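Local coordinates for Bd0816 (Bdellovibrio bacteriovorus HD100, PDB 5CER), which probably acts as a serine-type D-Ala-D-Ala carboxypeptidase of the peptidase S13 family, at residues V4-H9 against E20-M25; A43-G48 against L203-L207; G121-R126 against G254-G258; S195-A201 against N395-A401; S335-F341 against R376-I382. The protein carries 2 engineered substitutions. All coordinates share one frame; numbering follows the deposited sequence.

Contact 1 of 5, residues V4-H9 against E20-M25; sequences VNSVCH and EGEGDM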
# COMPACT_ATOMS: atom_id res chain seq x y z
N VAL A 4 11.41 3.17 19.10
CA VAL A 4 11.61 4.34 18.23
C VAL A 4 13.08 4.43 17.82
O VAL A 4 13.93 4.45 18.66
CB VAL A 4 11.20 5.64 18.94
CG1 VAL A 4 11.55 6.86 18.06
CG2 VAL A 4 9.70 5.64 19.24
N ASN A 5 13.34 4.36 16.52
CA ASN A 5 14.63 4.67 15.99
C ASN A 5 14.80 6.15 15.95
O ASN A 5 15.75 6.68 16.42
CB ASN A 5 14.80 4.05 14.59
CG ASN A 5 15.06 2.52 14.63
OD1 ASN A 5 15.68 2.03 15.57
ND2 ASN A 5 14.61 1.77 13.59
N SER A 6 13.82 6.83 15.41
CA SER A 6 13.96 8.23 15.06
C SER A 6 12.58 8.83 14.70
O SER A 6 11.76 8.17 14.06
CB SER A 6 14.85 8.31 13.83
OG SER A 6 15.21 9.63 13.59
N VAL A 7 12.36 10.09 15.09
CA VAL A 7 11.22 10.87 14.66
C VAL A 7 11.68 12.26 14.25
O VAL A 7 12.45 12.88 14.97
CB VAL A 7 10.17 10.96 15.79
CG1 VAL A 7 9.04 11.94 15.46
CG2 VAL A 7 9.55 9.61 16.06
N CYS A 8 11.13 12.81 13.16
CA CYS A 8 11.38 14.17 12.75
C CYS A 8 10.09 14.86 12.42
O CYS A 8 9.21 14.26 11.83
CB CYS A 8 12.16 14.19 11.46
SG CYS A 8 13.88 13.95 11.76
N HIS A 9 10.06 16.17 12.66
CA HIS A 9 9.07 17.00 12.04
C HIS A 9 9.51 18.43 11.84
O HIS A 9 10.35 18.96 12.56
CB HIS A 9 7.76 16.90 12.82
CG HIS A 9 7.93 16.97 14.30
ND1 HIS A 9 7.82 15.86 15.12
CD2 HIS A 9 8.19 18.02 15.09
CE1 HIS A 9 8.05 16.24 16.36
NE2 HIS A 9 8.26 17.54 16.37
N GLU A 20 12.45 19.16 14.79
CA GLU A 20 12.39 18.58 16.15
C GLU A 20 11.90 17.14 16.04
O GLU A 20 11.48 16.71 14.99
CB GLU A 20 11.49 19.43 17.09
CG GLU A 20 12.16 20.73 17.47
CD GLU A 20 11.36 21.65 18.41
OE1 GLU A 20 10.14 21.71 18.30
OE2 GLU A 20 11.99 22.32 19.25
N GLY A 21 11.98 16.41 17.14
CA GLY A 21 11.66 14.98 17.15
C GLY A 21 12.30 14.19 18.26
O GLY A 21 12.44 14.67 19.36
N GLU A 22 12.75 13.00 17.93
CA GLU A 22 13.30 12.08 18.87
C GLU A 22 14.40 11.32 18.21
O GLU A 22 14.30 10.97 17.06
CB GLU A 22 12.24 11.03 19.25
CG GLU A 22 10.96 11.55 19.90
CD GLU A 22 9.98 10.40 20.12
OE1 GLU A 22 10.42 9.26 20.44
OE2 GLU A 22 8.76 10.63 19.93
N GLY A 23 15.44 10.99 18.96
CA GLY A 23 16.53 10.13 18.47
C GLY A 23 17.47 10.92 17.57
O GLY A 23 17.39 12.14 17.50
N ASP A 24 18.34 10.17 16.91
CA ASP A 24 19.39 10.70 16.08
C ASP A 24 18.84 10.89 14.71
O ASP A 24 18.55 9.92 13.99
CB ASP A 24 20.57 9.72 16.07
CG ASP A 24 21.81 10.26 15.40
OD1 ASP A 24 21.74 11.35 14.80
OD2 ASP A 24 22.88 9.64 15.56
N MET A 25 18.62 12.14 14.33
CA MET A 25 18.18 12.48 12.95
C MET A 25 19.18 12.19 11.86
O MET A 25 18.82 12.23 10.69
CB MET A 25 18.00 13.99 12.81
CG MET A 25 16.69 14.52 13.33
SD MET A 25 16.84 16.30 13.28
CE MET A 25 15.89 16.56 14.79
O HOH W 1 17.45 9.17 11.56

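Contact 2 of 5, residues A43-G48 against L203-L207; sequences AIEKLG and LRTIL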
# COMPACT_ATOMS: atom_id res chain seq x y z
N ALA A 43 11.70 9.92 -9.86
CA ALA A 43 10.93 9.77 -11.10
C ALA A 43 10.39 11.12 -11.60
O ALA A 43 10.52 11.44 -12.77
CB ALA A 43 9.78 8.74 -10.92
N ILE A 44 9.80 11.88 -10.70
CA ILE A 44 9.26 13.19 -11.07
C ILE A 44 10.34 14.13 -11.55
O ILE A 44 10.18 14.79 -12.59
CB ILE A 44 8.45 13.83 -9.93
CG1 ILE A 44 7.14 13.07 -9.79
CG2 ILE A 44 8.20 15.29 -10.20
CD1 ILE A 44 6.39 13.37 -8.53
N GLU A 45 11.46 14.15 -10.86
CA GLU A 45 12.56 15.00 -11.28
C GLU A 45 13.12 14.63 -12.66
O GLU A 45 13.38 15.52 -13.46
CB GLU A 45 13.68 14.97 -10.26
CG GLU A 45 14.74 16.01 -10.53
CD GLU A 45 15.80 15.99 -9.46
OE1 GLU A 45 15.49 16.40 -8.30
OE2 GLU A 45 16.94 15.55 -9.76
N LYS A 46 13.31 13.36 -12.93
CA LYS A 46 13.90 12.97 -14.17
C LYS A 46 12.94 12.95 -15.34
O LYS A 46 13.32 13.35 -16.44
CB LYS A 46 14.58 11.60 -14.07
CG LYS A 46 15.55 11.37 -15.22
CD LYS A 46 16.44 10.17 -15.02
CE LYS A 46 17.78 10.57 -14.40
NZ LYS A 46 18.55 9.36 -14.04
N LEU A 47 11.73 12.47 -15.11
CA LEU A 47 10.73 12.31 -16.18
C LEU A 47 9.74 13.47 -16.34
O LEU A 47 9.29 13.73 -17.45
CB LEU A 47 9.92 11.02 -16.00
CG LEU A 47 10.77 9.74 -15.94
CD1 LEU A 47 9.89 8.54 -15.66
CD2 LEU A 47 11.54 9.55 -17.24
N GLY A 48 9.40 14.16 -15.26
CA GLY A 48 8.40 15.22 -15.27
C GLY A 48 7.11 14.64 -14.70
O GLY A 48 6.75 13.48 -15.00
N LEU A 203 2.37 10.19 -15.06
CA LEU A 203 3.27 9.58 -14.10
C LEU A 203 2.74 9.78 -12.69
O LEU A 203 2.80 8.84 -11.88
CB LEU A 203 4.69 10.14 -14.22
CG LEU A 203 5.71 9.60 -13.22
CD1 LEU A 203 5.96 8.11 -13.43
CD2 LEU A 203 7.02 10.39 -13.27
N ARG A 204 2.26 10.99 -12.41
CA ARG A 204 1.75 11.29 -11.08
C ARG A 204 0.67 10.28 -10.61
O ARG A 204 0.62 9.97 -9.42
CB ARG A 204 1.23 12.72 -10.99
CG ARG A 204 -0.07 12.96 -11.68
CD ARG A 204 -0.40 14.43 -11.73
NE ARG A 204 -1.73 14.44 -12.30
CZ ARG A 204 -2.15 14.85 -13.47
NH1 ARG A 204 -1.36 15.47 -14.32
NH2 ARG A 204 -3.41 14.69 -13.77
N THR A 205 -0.16 9.79 -11.55
CA THR A 205 -1.18 8.81 -11.23
C THR A 205 -0.65 7.39 -11.08
O THR A 205 -1.09 6.64 -10.21
CB THR A 205 -2.31 8.89 -12.25
OG1 THR A 205 -2.80 10.24 -12.21
CG2 THR A 205 -3.46 7.92 -11.92
N ILE A 206 0.34 7.04 -11.89
CA ILE A 206 1.06 5.78 -11.69
C ILE A 206 1.70 5.79 -10.27
O ILE A 206 1.67 4.81 -9.56
CB ILE A 206 2.13 5.59 -12.77
CG1 ILE A 206 1.49 5.31 -14.12
CG2 ILE A 206 3.06 4.43 -12.38
CD1 ILE A 206 2.44 5.14 -15.29
N LEU A 207 2.26 6.93 -9.89
CA LEU A 207 2.89 7.06 -8.60
C LEU A 207 1.85 7.00 -7.46
O LEU A 207 2.10 6.35 -6.43
CB LEU A 207 3.71 8.36 -8.56
CG LEU A 207 4.94 8.39 -9.52
CD1 LEU A 207 5.48 9.81 -9.65
CD2 LEU A 207 6.04 7.46 -9.06

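Contact 3 of 5, residues G121-R126 against G254-G258; sequences GGVTPR and GNNEG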
# COMPACT_ATOMS: atom_id res chain seq x y z
N GLY A 121 3.47 -6.89 -2.81
CA GLY A 121 4.36 -7.13 -1.67
C GLY A 121 5.51 -8.09 -1.88
O GLY A 121 6.30 -8.34 -0.97
N GLY A 122 5.60 -8.69 -3.08
CA GLY A 122 6.62 -9.71 -3.35
C GLY A 122 7.97 -9.10 -3.70
O GLY A 122 8.10 -7.91 -3.83
N VAL A 123 8.95 -9.96 -3.87
CA VAL A 123 10.23 -9.54 -4.39
C VAL A 123 10.03 -9.41 -5.85
O VAL A 123 9.57 -10.36 -6.51
CB VAL A 123 11.34 -10.59 -4.09
CG1 VAL A 123 12.64 -10.23 -4.78
CG2 VAL A 123 11.54 -10.74 -2.59
N THR A 124 10.35 -8.25 -6.37
CA THR A 124 10.16 -8.00 -7.79
C THR A 124 11.14 -8.85 -8.61
O THR A 124 12.35 -8.83 -8.34
CB THR A 124 10.32 -6.53 -8.13
OG1 THR A 124 9.34 -5.80 -7.41
CG2 THR A 124 10.13 -6.27 -9.63
N PRO A 125 10.63 -9.61 -9.62
CA PRO A 125 11.53 -10.36 -10.51
C PRO A 125 12.55 -9.46 -11.19
O PRO A 125 12.20 -8.40 -11.65
CB PRO A 125 10.60 -10.99 -11.53
CG PRO A 125 9.31 -11.12 -10.80
CD PRO A 125 9.23 -9.86 -9.98
N ARG A 126 13.81 -9.88 -11.11
CA ARG A 126 14.89 -9.15 -11.70
C ARG A 126 15.49 -9.99 -12.77
O ARG A 126 16.05 -11.06 -12.48
CB ARG A 126 15.93 -8.79 -10.66
CG ARG A 126 17.03 -7.97 -11.29
CD ARG A 126 17.66 -6.97 -10.32
NE ARG A 126 18.55 -7.61 -9.37
CZ ARG A 126 19.30 -6.96 -8.48
NH1 ARG A 126 19.29 -5.62 -8.43
NH2 ARG A 126 20.08 -7.64 -7.64
N GLY A 254 12.03 -0.34 -1.17
CA GLY A 254 12.37 -0.50 0.23
C GLY A 254 12.30 -1.93 0.73
O GLY A 254 12.53 -2.22 1.89
N ASN A 255 11.99 -2.86 -0.17
CA ASN A 255 11.84 -4.27 0.20
C ASN A 255 13.19 -4.89 0.48
O ASN A 255 14.22 -4.42 0.01
CB ASN A 255 11.11 -5.03 -0.93
CG ASN A 255 10.56 -6.38 -0.49
OD1 ASN A 255 10.48 -6.66 0.70
ND2 ASN A 255 10.15 -7.21 -1.45
N ASN A 256 13.15 -5.99 1.23
CA ASN A 256 14.31 -6.76 1.58
C ASN A 256 15.03 -7.33 0.34
O ASN A 256 14.39 -8.02 -0.45
CB ASN A 256 13.85 -7.90 2.47
CG ASN A 256 15.00 -8.74 2.99
OD1 ASN A 256 16.18 -8.38 2.86
ND2 ASN A 256 14.65 -9.83 3.62
N GLU A 257 16.30 -6.99 0.18
CA GLU A 257 17.13 -7.54 -0.91
C GLU A 257 17.95 -8.76 -0.50
O GLU A 257 18.70 -9.28 -1.30
CB GLU A 257 18.08 -6.45 -1.45
CG GLU A 257 17.40 -5.46 -2.38
CD GLU A 257 17.10 -6.04 -3.75
OE1 GLU A 257 18.03 -6.58 -4.39
OE2 GLU A 257 15.93 -5.97 -4.20
N GLY A 258 17.91 -9.12 0.77
CA GLY A 258 18.72 -10.21 1.28
C GLY A 258 17.83 -11.39 1.64
O GLY A 258 16.84 -11.63 0.99
O HOH W 2 8.16 -8.18 1.36
O HOH W 3 11.19 -6.32 -4.32

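Contact 4 of 5, residues S195-A201 against N395-A401; sequences SVVLQSA and NSYLTEA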
# COMPACT_ATOMS: atom_id res chain seq x y z
N SER A 195 0.94 2.68 -37.67
CA SER A 195 1.37 2.59 -36.29
C SER A 195 0.73 3.63 -35.37
O SER A 195 0.51 4.78 -35.74
CB SER A 195 2.90 2.54 -36.21
OG SER A 195 3.48 3.77 -36.51
N VAL A 196 0.42 3.15 -34.17
CA VAL A 196 -0.49 3.81 -33.26
C VAL A 196 0.13 3.75 -31.85
O VAL A 196 0.97 2.88 -31.57
CB VAL A 196 -1.96 3.28 -33.37
CG1 VAL A 196 -2.37 3.07 -34.81
CG2 VAL A 196 -2.07 1.98 -32.64
N VAL A 197 -0.23 4.72 -31.00
CA VAL A 197 0.45 4.88 -29.73
C VAL A 197 -0.55 4.75 -28.59
O VAL A 197 -1.68 5.24 -28.65
CB VAL A 197 1.34 6.15 -29.64
CG1 VAL A 197 1.81 6.63 -31.00
CG2 VAL A 197 0.65 7.29 -28.96
N LEU A 198 -0.14 4.01 -27.58
CA LEU A 198 -0.90 3.84 -26.34
C LEU A 198 -0.14 4.57 -25.24
O LEU A 198 0.91 4.11 -24.78
CB LEU A 198 -1.09 2.35 -26.02
CG LEU A 198 -1.67 1.94 -24.66
CD1 LEU A 198 -3.10 2.42 -24.45
CD2 LEU A 198 -1.59 0.45 -24.30
N GLN A 199 -0.68 5.72 -24.83
CA GLN A 199 -0.20 6.48 -23.68
C GLN A 199 -0.84 5.98 -22.40
O GLN A 199 -2.07 6.04 -22.25
CB GLN A 199 -0.62 7.92 -23.78
CG GLN A 199 0.18 8.66 -24.77
CD GLN A 199 0.01 10.13 -24.66
OE1 GLN A 199 0.96 10.86 -24.92
NE2 GLN A 199 -1.16 10.60 -24.26
N SER A 200 -0.03 5.53 -21.45
CA SER A 200 -0.56 5.19 -20.12
C SER A 200 -0.92 6.49 -19.38
O SER A 200 -0.73 7.62 -19.89
CB SER A 200 0.46 4.35 -19.33
OG SER A 200 1.63 5.12 -19.01
N ALA A 201 -1.44 6.32 -18.18
CA ALA A 201 -1.80 7.44 -17.34
C ALA A 201 -0.57 8.32 -17.05
O ALA A 201 0.57 7.85 -17.17
CB ALA A 201 -2.41 6.92 -16.05
N ASN A 395 -6.87 10.35 -22.32
CA ASN A 395 -5.87 10.53 -23.35
C ASN A 395 -5.08 9.25 -23.59
O ASN A 395 -4.06 9.27 -24.26
CB ASN A 395 -4.92 11.65 -22.96
CG ASN A 395 -5.53 13.02 -23.10
OD1 ASN A 395 -5.73 13.49 -24.20
ND2 ASN A 395 -5.84 13.67 -21.99
N SER A 396 -5.59 8.11 -23.12
CA SER A 396 -4.95 6.83 -23.41
C SER A 396 -5.48 6.15 -24.65
O SER A 396 -4.86 5.19 -25.12
CB SER A 396 -5.09 5.91 -22.19
OG SER A 396 -4.46 6.50 -21.04
N TYR A 397 -6.59 6.63 -25.23
CA TYR A 397 -7.11 6.02 -26.48
C TYR A 397 -6.04 6.04 -27.58
O TYR A 397 -5.30 7.00 -27.71
CB TYR A 397 -8.36 6.71 -27.02
CG TYR A 397 -9.48 6.83 -26.01
CD1 TYR A 397 -10.13 5.70 -25.54
CD2 TYR A 397 -9.91 8.08 -25.55
CE1 TYR A 397 -11.18 5.80 -24.63
CE2 TYR A 397 -10.96 8.18 -24.65
CZ TYR A 397 -11.57 7.04 -24.19
OH TYR A 397 -12.61 7.13 -23.33
N LEU A 398 -5.99 4.97 -28.37
CA LEU A 398 -5.02 4.82 -29.47
C LEU A 398 -5.07 5.97 -30.48
O LEU A 398 -6.14 6.28 -30.97
CB LEU A 398 -5.25 3.47 -30.19
CG LEU A 398 -4.99 2.17 -29.42
CD1 LEU A 398 -5.26 0.97 -30.31
CD2 LEU A 398 -3.60 2.08 -28.80
N THR A 399 -3.92 6.62 -30.77
CA THR A 399 -3.85 7.69 -31.77
C THR A 399 -2.70 7.39 -32.72
O THR A 399 -1.81 6.61 -32.41
CB THR A 399 -3.58 9.06 -31.13
OG1 THR A 399 -2.37 8.98 -30.38
CG2 THR A 399 -4.73 9.52 -30.24
N GLU A 400 -2.73 8.01 -33.90
CA GLU A 400 -1.67 7.81 -34.92
C GLU A 400 -0.35 8.36 -34.39
O GLU A 400 -0.36 9.36 -33.69
CB GLU A 400 -2.04 8.54 -36.22
CG GLU A 400 -1.67 7.78 -37.50
CD GLU A 400 -1.69 8.67 -38.74
OE1 GLU A 400 -1.63 9.91 -38.61
OE2 GLU A 400 -1.74 8.13 -39.87
N ALA A 401 0.76 7.69 -34.72
CA ALA A 401 2.09 8.11 -34.22
C ALA A 401 2.51 9.52 -34.68
O ALA A 401 2.58 9.82 -35.86
CB ALA A 401 3.14 7.08 -34.59
O HOH W 4 -2.46 7.08 -26.54

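Contact 5 of 5, residues S335-F341 against R376-I382; sequences STKEGEF and RSGPKEI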
# COMPACT_ATOMS: atom_id res chain seq x y z
N SER A 335 -1.96 18.01 8.53
CA SER A 335 -2.57 19.32 8.37
C SER A 335 -3.27 19.63 9.70
O SER A 335 -4.17 18.92 10.07
CB SER A 335 -3.56 19.29 7.22
OG SER A 335 -4.44 20.40 7.28
N THR A 336 -2.89 20.74 10.33
CA THR A 336 -3.33 21.13 11.65
C THR A 336 -3.73 22.58 11.62
O THR A 336 -3.42 23.31 10.68
CB THR A 336 -2.19 20.99 12.67
OG1 THR A 336 -1.24 22.06 12.52
CG2 THR A 336 -1.46 19.66 12.49
N LYS A 337 -4.36 23.04 12.70
CA LYS A 337 -4.73 24.45 12.81
C LYS A 337 -3.54 25.41 12.84
O LYS A 337 -3.74 26.60 12.69
CB LYS A 337 -5.68 24.67 14.01
CG LYS A 337 -7.03 23.99 13.80
CD LYS A 337 -8.07 24.42 14.82
CE LYS A 337 -9.37 23.60 14.73
NZ LYS A 337 -9.21 22.23 15.33
N GLU A 338 -2.33 24.93 13.11
CA GLU A 338 -1.11 25.74 13.01
C GLU A 338 -0.36 25.56 11.68
O GLU A 338 0.79 25.96 11.58
CB GLU A 338 -0.17 25.42 14.16
CG GLU A 338 -0.72 25.84 15.51
CD GLU A 338 0.15 25.38 16.65
OE1 GLU A 338 1.33 25.01 16.40
OE2 GLU A 338 -0.33 25.37 17.80
N GLY A 339 -1.00 24.93 10.69
CA GLY A 339 -0.41 24.73 9.38
C GLY A 339 -0.11 23.28 9.12
O GLY A 339 -0.44 22.40 9.94
N GLU A 340 0.55 23.05 8.00
CA GLU A 340 1.01 21.72 7.60
C GLU A 340 2.43 21.45 8.06
O GLU A 340 3.25 22.37 8.16
CB GLU A 340 0.90 21.55 6.12
CG GLU A 340 -0.51 21.72 5.59
CD GLU A 340 -0.60 21.44 4.09
OE1 GLU A 340 0.02 22.19 3.31
OE2 GLU A 340 -1.27 20.46 3.67
N PHE A 341 2.71 20.21 8.44
CA PHE A 341 4.04 19.83 9.00
C PHE A 341 4.48 18.53 8.33
O PHE A 341 3.71 17.56 8.33
CB PHE A 341 3.97 19.62 10.54
CG PHE A 341 3.75 20.89 11.33
CD1 PHE A 341 2.48 21.44 11.42
CD2 PHE A 341 4.80 21.53 11.98
CE1 PHE A 341 2.28 22.63 12.12
CE2 PHE A 341 4.62 22.69 12.69
CZ PHE A 341 3.35 23.24 12.78
N ARG A 376 -0.28 20.67 17.92
CA ARG A 376 -0.47 21.72 16.92
C ARG A 376 -1.95 22.18 16.77
O ARG A 376 -2.41 22.62 15.70
CB ARG A 376 0.16 21.24 15.62
CG ARG A 376 1.67 21.32 15.71
CD ARG A 376 2.36 20.31 14.87
NE ARG A 376 3.77 20.29 15.26
CZ ARG A 376 4.29 19.58 16.27
NH1 ARG A 376 3.53 18.79 17.03
NH2 ARG A 376 5.60 19.66 16.54
N SER A 377 -2.68 22.12 17.90
CA SER A 377 -4.05 22.64 18.01
C SER A 377 -5.10 21.90 17.19
O SER A 377 -6.16 22.43 16.89
CB SER A 377 -4.08 24.16 17.75
OG SER A 377 -3.45 24.87 18.81
N GLY A 378 -4.84 20.63 16.92
CA GLY A 378 -5.84 19.75 16.35
C GLY A 378 -5.81 19.71 14.84
O GLY A 378 -5.09 20.46 14.20
N PRO A 379 -6.61 18.83 14.25
CA PRO A 379 -6.54 18.62 12.83
C PRO A 379 -7.22 19.72 12.06
O PRO A 379 -8.16 20.34 12.55
CB PRO A 379 -7.28 17.29 12.66
CG PRO A 379 -8.22 17.22 13.80
CD PRO A 379 -7.54 17.91 14.93
N LYS A 380 -6.77 19.93 10.84
CA LYS A 380 -7.50 20.72 9.87
C LYS A 380 -7.69 19.85 8.63
O LYS A 380 -6.71 19.46 7.98
CB LYS A 380 -6.74 21.99 9.51
CG LYS A 380 -7.39 22.77 8.37
CD LYS A 380 -6.76 24.10 8.16
CE LYS A 380 -7.53 24.89 7.12
NZ LYS A 380 -6.97 26.26 6.95
N GLU A 381 -8.93 19.58 8.29
CA GLU A 381 -9.19 18.64 7.21
C GLU A 381 -8.67 19.18 5.88
O GLU A 381 -8.81 20.36 5.59
CB GLU A 381 -10.70 18.36 7.14
CG GLU A 381 -11.11 17.41 6.03
CD GLU A 381 -12.58 17.04 6.08
OE1 GLU A 381 -13.11 16.89 7.19
OE2 GLU A 381 -13.20 16.89 4.99
N ILE A 382 -8.09 18.29 5.09
CA ILE A 382 -7.44 18.65 3.82
C ILE A 382 -8.51 18.76 2.64
O ILE A 382 -9.45 17.96 2.55
CB ILE A 382 -6.21 17.66 3.54
CG1 ILE A 382 -4.84 18.07 4.34
CG2 ILE A 382 -5.97 17.55 2.04
CD1 ILE A 382 -4.17 19.41 3.96

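Contact 1 of 5, residues V4-H9 against E20-M25
The imidazole of His9 folds over the neighbouring strand so that one face rests on the carbonyl oxygen of Glu20, which sits beneath the ring centre, 3.4 Å from its plane. CG of His9 stands between the backbone N and the carbonyl carbon (chi1 45°), which tips the ring inward and brings NE2 of His9 to 3.8 Å from CB of Glu20. The same Glu20 oxygen accepts the backbone N-H of His9, with O and N 2.8 Å apart, and is thus engaged from two directions. Next along this face Val7 and Glu22 run alongside each other, CB to CB 4.0 Å. The extended Glu22 chain then carries its carboxylate across Val4 at about a right angle, OE1 lying 3.6 Å from CG1 of Val4, while OE2 forms a salt bridge with Lys368 of helix 356-375. These pairs belong to the beta hairpin of strands 3-11 and 19-21, the latter an outermost strand of the six-stranded antiparallel sheet; Val7 and Glu22 form a hydrogen-bonded pair in it. On the opposite face, against which helix 270-286 packs, SG of Cys8 meets the flank of Met25, 3.3 Å from CG. Where the chain swings away beyond Glu22, a water bridges the gap, donating to O of Asp24 and accepting from OG of Ser6.

Contact 2 of 5, residues A43-G48 against L203-L207
One methyl of Leu203 does most of the work here: CD2 points at the last turn of helix 35-47 and finds backbone as well as side chain, 3.6 Å from O of Gly48 and 3.7 Å from O of Ala43. Leu203 holds CG anti to its own N (chi1 178°), which projects the branch away from its helix, and CD2 also comes to 4.0 Å from both CB of Ala43 and CB of Leu47. One turn on, CD1 of Leu207 lies 3.7 Å from CG1 of Ile44, and Leu280 and Leu284 of helix 270-286 also pack on Ile44. Away from these spots the fit is slacker: CB of Ala43 and CD2 of Leu207 are 4.4 Å apart, and the axes of the helical segments 43-47 and 203-207 approach no closer than 11.2 Å. On the side turned from the interface, exposed Glu45 and Lys46 bond to Thr239 and Leu226, while Arg204 leads off to a salt bridge with Asp50. The two segments run nearly antiparallel (161°) and meet through apolar groups, packing helix 35-47 on helix 203-213 close to the centre of the chain, in what is probably the helical part of a penicillin-recognising fold of the beta-lactamase clan.

Contact 3 of 5, residues G121-R126 against G254-G258
Arg126 and Glu257 form an ion pair of unusual shape: OE1 of Glu257 stands over a face of the guanidinium, 4.0 Å from NH2 of Arg126, and no N-H points at it. The guanidinium and carboxylate planes are 62° apart. The attraction is therefore long and purely electrostatic, and Arg126 is poorly ordered; the firmer partner of the carboxylate is Asn251, hydrogen-bonded to OE2.

Asn255 makes the closer approach. With CG anti to the backbone N (chi1 -164°), its amide reaches across to residues 121-124, where ND2 lies 3.2 Å from O of Gly122, an oxygen that also accepts from ND2 of Asn216. The Val123 and Asn255 side chains are roughly perpendicular, CG2 of Val123 lying 4.0 Å from ND2 of Asn255. Two waters complete the link. One donates to OD1 of Asn255 and to O of Gly121, at 3.0 Å from the latter; the other accepts from ND2 of Asn255 and from the backbone N of Thr124, 2.9 Å from that N. Behind the amide the chain is bent by an Asx turn, N of Gly258 bonding to OD1 of Asn256 at 2.8 Å.

Asn216 is consistent with the asparagine of the SxN motif of penicillin-binding enzymes, which would place these two loops beside the active site. Since the link depends on the Asn255 amide, two waters and a long charge pair, it is polar and largely solvent-mediated, and its arginine end is weakly held.

Contact 4 of 5, residues S195-A201 against N395-A401
The side chains of Gln199 and Asn395 run alongside one another with their amide planes turned 74° apart, NE2 of Gln199 nearing CB of Asn395 rather than its amide, and the bond between the residues goes to backbone instead. NE2 of Gln199 donates to O of Asn395 at 3.2 Å; that oxygen lies close to the Gln199 amide plane, while the donor is tilted from the carbonyl plane. Beside it, OG of Ser396 donates to O of Gln199 at 2.7 Å, in the plane of that carbonyl. Ser396 has its OG anti to the carbonyl carbon (chi1 -60°), turned to the strand. Tyr397 starts away from residues 195-201, and its hydroxyl bonds to the backbone N of Phe167. A water spans the gap between Val197 and Tyr397 and accepts from N of Gln199 at 2.8 Å.

Farther on, regular pairing takes over: N of Val197 bonds to O of Thr399 at 2.8 Å, and N of Ala401 to O of Ser195 at 3.1 Å. CD2 of Leu398 packs 3.8 Å from CB of Leu198, and CG1 of Val197 lies 3.9 Å from CB of Ala401. The C-terminal tail is thus added antiparallel to strand 194-199, as the short edge strand of the six-stranded mixed sheet.

Contact 5 of 5, residues S335-F341 against R376-I382
Arg376 lays CD over the centre of the Phe341 ring, 3.5 Å from the centroid, a CH-pi contact. The guanidinium follows in a cation-pi arrangement, CZ 5.0 Å from the same centroid, but stands nearly upright, its plane 82° from the ring's and its edge toward CE2 of Phe341. The Arg376 side chain is poorly ordered, which makes this stacking less certain than the numbers suggest. NH1 bonds back to O of Leu372. Nearer the backbone, CB of Arg376 meets OG1 of Thr336 at 3.5 Å, and OE1 of Glu338 nears CG of the arginine.

Lys337 lies along the other chain, its methylenes against O of Ser377, and a bend at the last torsion (chi4 75°) brings NZ to 3.4 Å from that oxygen in a weak bond. The backbone N of Lys337 bonds to O of Gly378 at 3.1 Å. Lys337 occupies the type I turn, reinforced by an ST turn at Thr336, that makes a tight hairpin of strands 327-336 and 339-348; Ser377 closes helix 356-375 in a Schellman motif, and the helix end thus abuts the hairpin tip.

Ser335 is gripped at two points. Its O accepts from N of Lys380 at 2.9 Å, from above the carbonyl plane, while its OG, anti to the backbone N (chi1 163°), donates to O of Lys380 at 2.6 Å. CD1 of Ile382 packs against CB of Ser335 at 3.3 Å, and OE2 of Glu340 comes up to the same methyl.

How the contacts relate
Contact 1 closes a short hairpin near the N terminus and is complete before any other begins. Contact 2 then joins helix 35-47 to helix 203-213, contact 3 links loops 121-126 and 254-258, and contact 4 ties strand 194-199 to the C terminus; these three cross one another along the chain. Contact 5 closes a local loop round helix 356-375, within the long span of contact 4. Contacts 1 and 5 share the six-stranded antiparallel sheet and touch through His9 and Arg376. Contact 2 meets contact 4 where Ile206 packs on Ser200 and Ala201, connecting the central helices to the mixed sheet. Contacts 3 and 4 lie on opposite sides of the chain's centre.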